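Local structure of putative GAF sensor protein (Burkholderia vietnamiensis, 5HL6) at residues B[34-39]-B[166-171]; B[43-48]-B[74-79]. The protein probably reduces free L-methionine-(R)-S-oxide, as a GAF-domain protein of the free methionine sulfoxide reductase type. One frame throughout, in Å; residues are numbered along the deposited sequence.

Contact 1: residues B[34-39]-B[166-171]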
loop_
_atom_site.group_PDB
_atom_site.type_symbol
_atom_site.label_atom_id
_atom_site.label_comp_id
_atom_site.label_asym_id
_atom_site.label_seq_id
_atom_site.Cartn_x
_atom_site.Cartn_y
_atom_site.Cartn_z
ATOM N N LEU B 34 8.121 2.524 -13.473
ATOM C CA LEU B 34 7.525 3.090 -12.266
ATOM C C LEU B 34 8.568 3.333 -11.178
ATOM O O LEU B 34 8.520 4.365 -10.501
ATOM C CB LEU B 34 6.404 2.175 -11.754
ATOM C CG LEU B 34 5.589 2.599 -10.529
ATOM C CD1 LEU B 34 4.862 3.924 -10.762
ATOM C CD2 LEU B 34 4.596 1.503 -10.162
ATOM N N VAL B 35 9.528 2.416 -10.998
ATOM C CA VAL B 35 10.433 2.496 -9.851
ATOM C C VAL B 35 11.835 3.001 -10.195
ATOM O O VAL B 35 12.573 3.384 -9.273
ATOM C CB VAL B 35 10.541 1.140 -9.117
ATOM C CG1 VAL B 35 9.156 0.688 -8.642
ATOM C CG2 VAL B 35 11.186 0.086 -10.010
ATOM N N GLU B 36 12.209 3.054 -11.481
ATOM C CA GLU B 36 13.598 3.287 -11.883
ATOM C C GLU B 36 14.214 4.527 -11.237
ATOM O O GLU B 36 15.359 4.499 -10.769
ATOM C CB GLU B 36 13.676 3.416 -13.407
ATOM C CG GLU B 36 14.313 2.244 -14.118
ATOM C CD GLU B 36 14.274 2.403 -15.630
ATOM O OE1 GLU B 36 13.608 3.346 -16.113
ATOM O OE2 GLU B 36 14.907 1.584 -16.332
ATOM N N SER B 37 13.499 5.644 -11.256
ATOM C CA SER B 37 14.100 6.910 -10.869
ATOM C C SER B 37 13.678 7.393 -9.482
ATOM O O SER B 37 14.181 8.422 -9.033
ATOM C CB SER B 37 13.777 7.982 -11.916
ATOM O OG SER B 37 12.375 8.159 -12.020
ATOM N N GLU B 38 12.781 6.686 -8.790
ATOM C CA GLU B 38 12.401 7.094 -7.443
ATOM C C GLU B 38 13.352 6.458 -6.437
ATOM O O GLU B 38 13.490 5.226 -6.422
ATOM C CB GLU B 38 10.962 6.692 -7.136
ATOM C CG GLU B 38 10.578 6.855 -5.669
ATOM C CD GLU B 38 10.850 8.247 -5.139
ATOM O OE1 GLU B 38 10.513 9.241 -5.825
ATOM O OE2 GLU B 38 11.425 8.354 -4.039
ATOM N N PRO B 39 14.018 7.236 -5.581
ATOM C CA PRO B 39 14.967 6.629 -4.637
ATOM C C PRO B 39 14.315 5.903 -3.470
ATOM O O PRO B 39 14.909 4.963 -2.936
ATOM C CB PRO B 39 15.792 7.830 -4.149
ATOM C CG PRO B 39 14.932 9.007 -4.397
ATOM C CD PRO B 39 14.161 8.698 -5.641
ATOM N N VAL B 166 13.556 -5.999 -7.131
ATOM C CA VAL B 166 14.809 -6.154 -6.402
ATOM C C VAL B 166 15.931 -5.399 -7.106
ATOM O O VAL B 166 16.742 -4.722 -6.462
ATOM C CB VAL B 166 15.140 -7.651 -6.231
ATOM C CG1 VAL B 166 16.531 -7.833 -5.638
ATOM C CG2 VAL B 166 14.093 -8.309 -5.346
ATOM N N GLU B 167 15.981 -5.470 -8.439
ATOM C CA GLU B 167 17.083 -4.841 -9.166
ATOM C C GLU B 167 16.942 -3.320 -9.219
ATOM O O GLU B 167 17.913 -2.591 -8.980
ATOM C CB GLU B 167 17.181 -5.416 -10.582
ATOM N N HIS B 168 15.758 -2.817 -9.555
ATOM C CA HIS B 168 15.608 -1.393 -9.854
ATOM C C HIS B 168 15.043 -0.584 -8.693
ATOM O O HIS B 168 14.896 0.639 -8.818
ATOM C CB HIS B 168 14.741 -1.209 -11.104
ATOM C CG HIS B 168 15.369 -1.749 -12.355
ATOM N ND1 HIS B 168 16.156 -0.981 -13.187
ATOM C CD2 HIS B 168 15.337 -2.987 -12.907
ATOM C CE1 HIS B 168 16.572 -1.718 -14.201
ATOM N NE2 HIS B 168 16.092 -2.940 -14.054
ATOM N N ALA B 169 14.723 -1.223 -7.569
ATOM C CA ALA B 169 14.355 -0.477 -6.373
ATOM C C ALA B 169 15.218 -0.878 -5.186
ATOM O O ALA B 169 15.887 -0.019 -4.607
ATOM C CB ALA B 169 12.863 -0.656 -6.039
ATOM N N TRP B 170 15.238 -2.160 -4.809
ATOM C CA TRP B 170 15.890 -2.533 -3.558
ATOM C C TRP B 170 17.408 -2.481 -3.685
ATOM O O TRP B 170 18.081 -1.788 -2.909
ATOM C CB TRP B 170 15.441 -3.923 -3.101
ATOM C CG TRP B 170 15.878 -4.207 -1.695
ATOM C CD1 TRP B 170 15.146 -4.020 -0.554
ATOM C CD2 TRP B 170 17.154 -4.707 -1.273
ATOM N NE1 TRP B 170 15.883 -4.382 0.547
ATOM C CE2 TRP B 170 17.118 -4.809 0.134
ATOM C CE3 TRP B 170 18.316 -5.100 -1.949
ATOM C CZ2 TRP B 170 18.202 -5.280 0.882
ATOM C CZ3 TRP B 170 19.400 -5.550 -1.204
ATOM C CH2 TRP B 170 19.331 -5.646 0.199
ATOM N N GLN B 171 17.967 -3.240 -4.638
ATOM C CA GLN B 171 19.422 -3.294 -4.792
ATOM C C GLN B 171 19.984 -1.937 -5.188
ATOM O O GLN B 171 21.096 -1.575 -4.784
ATOM C CB GLN B 171 19.808 -4.336 -5.833
ATOM C CG GLN B 171 21.288 -4.741 -5.772
ATOM C CD GLN B 171 21.583 -5.630 -4.576
ATOM O OE1 GLN B 171 20.956 -6.681 -4.402
ATOM N NE2 GLN B 171 22.551 -5.227 -3.751
HETATM O O HOH W 1 14.220 2.363 -3.996
#
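The imidazole of His168 and the carboxylate of Glu36 are the flat groups here, their planes 58° apart, and they run side by side in the same direction without bonding. Glu36 CG comes obliquely to the His168 ring, 3.8 Å from ND1; beyond it the extended chain leaves OE2 4.2 Å from His168 ND1, too far for a salt bridge, although the two may still influence each other electrostatically. Next to this polar pair, the end of helix 20-35 packs on helix 152-176 in the helical layer of the GAF fold. Val35 turns its CG2 to His168 CB at 3.9 Å, the two side chains crossing at about a right angle. The imidazole is thrown toward Glu36 because His168 CG stands anti to the carbonyl carbon (chi1 -65°). Small side chains suffice deeper in, where Val35 CB lies 4.3 Å from Ala169 CB. The carbonyl oxygens of Val35 and His168 come within 3.6 Å of one another; Lys172 NZ, hydrogen-bonded to His168 O and to Glu38 O, ties the helix to the loop and may offset the negative ends gathered here. Helix 152-176 widens at this point into a pi-type turn, closed by Gln171 N on Val166 O. In the loop that follows helix 20-35, one water joins the two backbones, donating to Pro39 O at 2.9 Å and to Ala169 O at 3.0 Å.

Contact 2: residues B[43-48]-B[74-79]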
loop_
_atom_site.group_PDB
_atom_site.type_symbol
_atom_site.label_atom_id
_atom_site.label_comp_id
_atom_site.label_asym_id
_atom_site.label_seq_id
_atom_site.Cartn_x
_atom_site.Cartn_y
_atom_site.Cartn_z
ATOM N N ALA B 43 8.169 3.870 -1.034
ATOM C CA ALA B 43 7.338 4.381 -2.122
ATOM C C ALA B 43 7.300 3.396 -3.283
ATOM O O ALA B 43 6.235 3.122 -3.851
ATOM C CB ALA B 43 7.871 5.743 -2.606
ATOM N N ASN B 44 8.463 2.868 -3.671
ATOM C CA ASN B 44 8.488 1.911 -4.774
ATOM C C ASN B 44 7.733 0.634 -4.419
ATOM O O ASN B 44 7.005 0.090 -5.256
ATOM C CB ASN B 44 9.934 1.605 -5.180
ATOM C CG ASN B 44 10.573 2.770 -5.899
ATOM O OD1 ASN B 44 9.899 3.487 -6.647
ATOM N ND2 ASN B 44 11.856 2.985 -5.667
ATOM N N ALA B 45 7.879 0.150 -3.182
ATOM C CA ALA B 45 7.124 -1.027 -2.756
ATOM C C ALA B 45 5.619 -0.769 -2.795
ATOM O O ALA B 45 4.853 -1.603 -3.283
ATOM C CB ALA B 45 7.560 -1.454 -1.353
ATOM N N ALA B 46 5.176 0.396 -2.303
ATOM C CA ALA B 46 3.751 0.714 -2.341
ATOM C C ALA B 46 3.246 0.818 -3.779
ATOM O O ALA B 46 2.187 0.267 -4.121
ATOM C CB ALA B 46 3.484 1.994 -1.555
ATOM N N ASN B 47 3.999 1.503 -4.643
ATOM C CA ASN B 47 3.570 1.677 -6.028
ATOM C C ASN B 47 3.600 0.362 -6.792
ATOM O O ASN B 47 2.712 0.092 -7.611
ATOM C CB ASN B 47 4.447 2.734 -6.726
ATOM C CG ASN B 47 3.962 4.140 -6.438
ATOM O OD1 ASN B 47 2.780 4.337 -6.167
ATOM N ND2 ASN B 47 4.864 5.123 -6.494
ATOM N N PHE B 48 4.616 -0.464 -6.538
ATOM C CA PHE B 48 4.717 -1.766 -7.194
ATOM C C PHE B 48 3.528 -2.650 -6.814
ATOM O O PHE B 48 2.893 -3.262 -7.679
ATOM C CB PHE B 48 6.049 -2.417 -6.809
ATOM C CG PHE B 48 6.282 -3.796 -7.406
ATOM C CD1 PHE B 48 7.020 -3.946 -8.576
ATOM C CD2 PHE B 48 5.807 -4.931 -6.764
ATOM C CE1 PHE B 48 7.274 -5.207 -9.116
ATOM C CE2 PHE B 48 6.048 -6.207 -7.287
ATOM C CZ PHE B 48 6.778 -6.349 -8.463
ATOM N N VAL B 74 4.768 -7.372 7.728
ATOM C CA VAL B 74 4.068 -6.957 6.517
ATOM C C VAL B 74 4.528 -5.560 6.111
ATOM O O VAL B 74 4.753 -4.687 6.961
ATOM C CB VAL B 74 2.543 -7.010 6.713
ATOM C CG1 VAL B 74 2.048 -5.873 7.633
ATOM C CG2 VAL B 74 1.834 -6.951 5.365
ATOM N N GLY B 75 4.700 -5.361 4.802
ATOM C CA GLY B 75 5.026 -4.065 4.229
ATOM C C GLY B 75 3.831 -3.529 3.466
ATOM O O GLY B 75 2.692 -3.885 3.772
ATOM N N PRO B 76 4.047 -2.663 2.464
ATOM C CA PRO B 76 2.913 -2.181 1.664
ATOM C C PRO B 76 2.194 -3.336 0.982
ATOM O O PRO B 76 2.822 -4.306 0.549
ATOM C CB PRO B 76 3.564 -1.246 0.631
ATOM C CG PRO B 76 4.888 -0.859 1.221
ATOM C CD PRO B 76 5.329 -2.091 2.002
ATOM N N PHE B 77 0.868 -3.218 0.869
ATOM C CA PHE B 77 0.075 -4.235 0.183
ATOM C C PHE B 77 -1.268 -3.653 -0.247
ATOM O O PHE B 77 -1.739 -2.661 0.312
ATOM C CB PHE B 77 -0.143 -5.463 1.078
ATOM C CG PHE B 77 -1.021 -5.194 2.284
ATOM C CD1 PHE B 77 -2.406 -5.290 2.192
ATOM C CD2 PHE B 77 -0.461 -4.845 3.504
ATOM C CE1 PHE B 77 -3.223 -5.048 3.301
ATOM C CE2 PHE B 77 -1.270 -4.588 4.609
ATOM C CZ PHE B 77 -2.654 -4.692 4.504
ATOM N N GLN B 78 -1.891 -4.318 -1.226
ATOM C CA GLN B 78 -3.289 -4.125 -1.601
ATOM C C GLN B 78 -4.114 -5.302 -1.094
ATOM O O GLN B 78 -3.685 -6.458 -1.203
ATOM C CB GLN B 78 -3.458 -4.024 -3.123
ATOM C CG GLN B 78 -2.577 -2.994 -3.779
ATOM C CD GLN B 78 -2.852 -1.602 -3.257
ATOM O OE1 GLN B 78 -3.984 -1.131 -3.292
ATOM N NE2 GLN B 78 -1.820 -0.945 -2.752
ATOM N N GLY B 79 -5.294 -5.013 -0.548
ATOM C CA GLY B 79 -6.172 -6.033 -0.004
ATOM C C GLY B 79 -6.595 -5.707 1.413
ATOM O O GLY B 79 -6.234 -4.677 1.981
#
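Pro76 brings the CB-CG edge of its ring up to the peptide that joins Ala45 to Ala46, so that one side of helix 41-55 meets a proline of strand 72-77. Its CG touches Ala45 CB at 3.8 Å, while its CB reaches the helix backbone itself, 3.6 Å from Ala46 CA. The Ala46 methyl completes the contact from beside the ring, its CB 3.9 Å from Pro76 CB. With nothing larger than methyls on the helix, the two backbones approach to 5.0 Å between Ala46 CA and Pro76 CA. This is helix-on-sheet packing inside the GAF domain: Phe64 and Phe66 of the adjoining strand 61-67 touch Ala45 and Pro76 respectively, and Phe165 of helix 152-176 also rests on Ala45.

The chain turns at Pro76 and again at Gln78, which only skirts the helix, its side chain touching Ala50, Tyr53 and His54. Gln78 doubles back on itself, chi1 -53° and chi2 -61°, which brings its amide near the helix; NE2 nevertheless remains 4.4 Å from Ala46 O and makes no bond there. That amide serves the dimer instead, NE2 donating to Phe77 O of the second subunit and OE1 accepting from Gly79 N, also of the second subunit. Gly79 N in turn donates to Gln78 OE1 of the second subunit, a reciprocal exchange across the interface.

Between residues 43-48 and 74-79 no hydrogen bond is made, though Pro76 O has a weak one with Ser49 OG, just beyond on the same helix; the join rests on close fit of alanine methyls and a proline ring, whereas the directional bonding capacity of Gln78 is spent between subunits.

The two contacts lie about 13 Å apart between centres, and along the chain contact 2 is nested inside the loop that contact 1 closes. Helices 20-35 and 41-55 are consecutive; contact 1 ties the end of the first to C-terminal helix 152-176, and contact 2 sets the second against the antiparallel sheet. Asn44 joins them physically: its ND2 probably hydrogen-bonds Glu38 O at 2.9 Å, and its side chain touches Val35 and Ala169. Helix 41-55 thus touches both neighbouring helices and the sheet. Both contacts also reach the second subunit, Glu38 by a salt bridge to its Arg85, so the same segments serve the fold and the dimer interface.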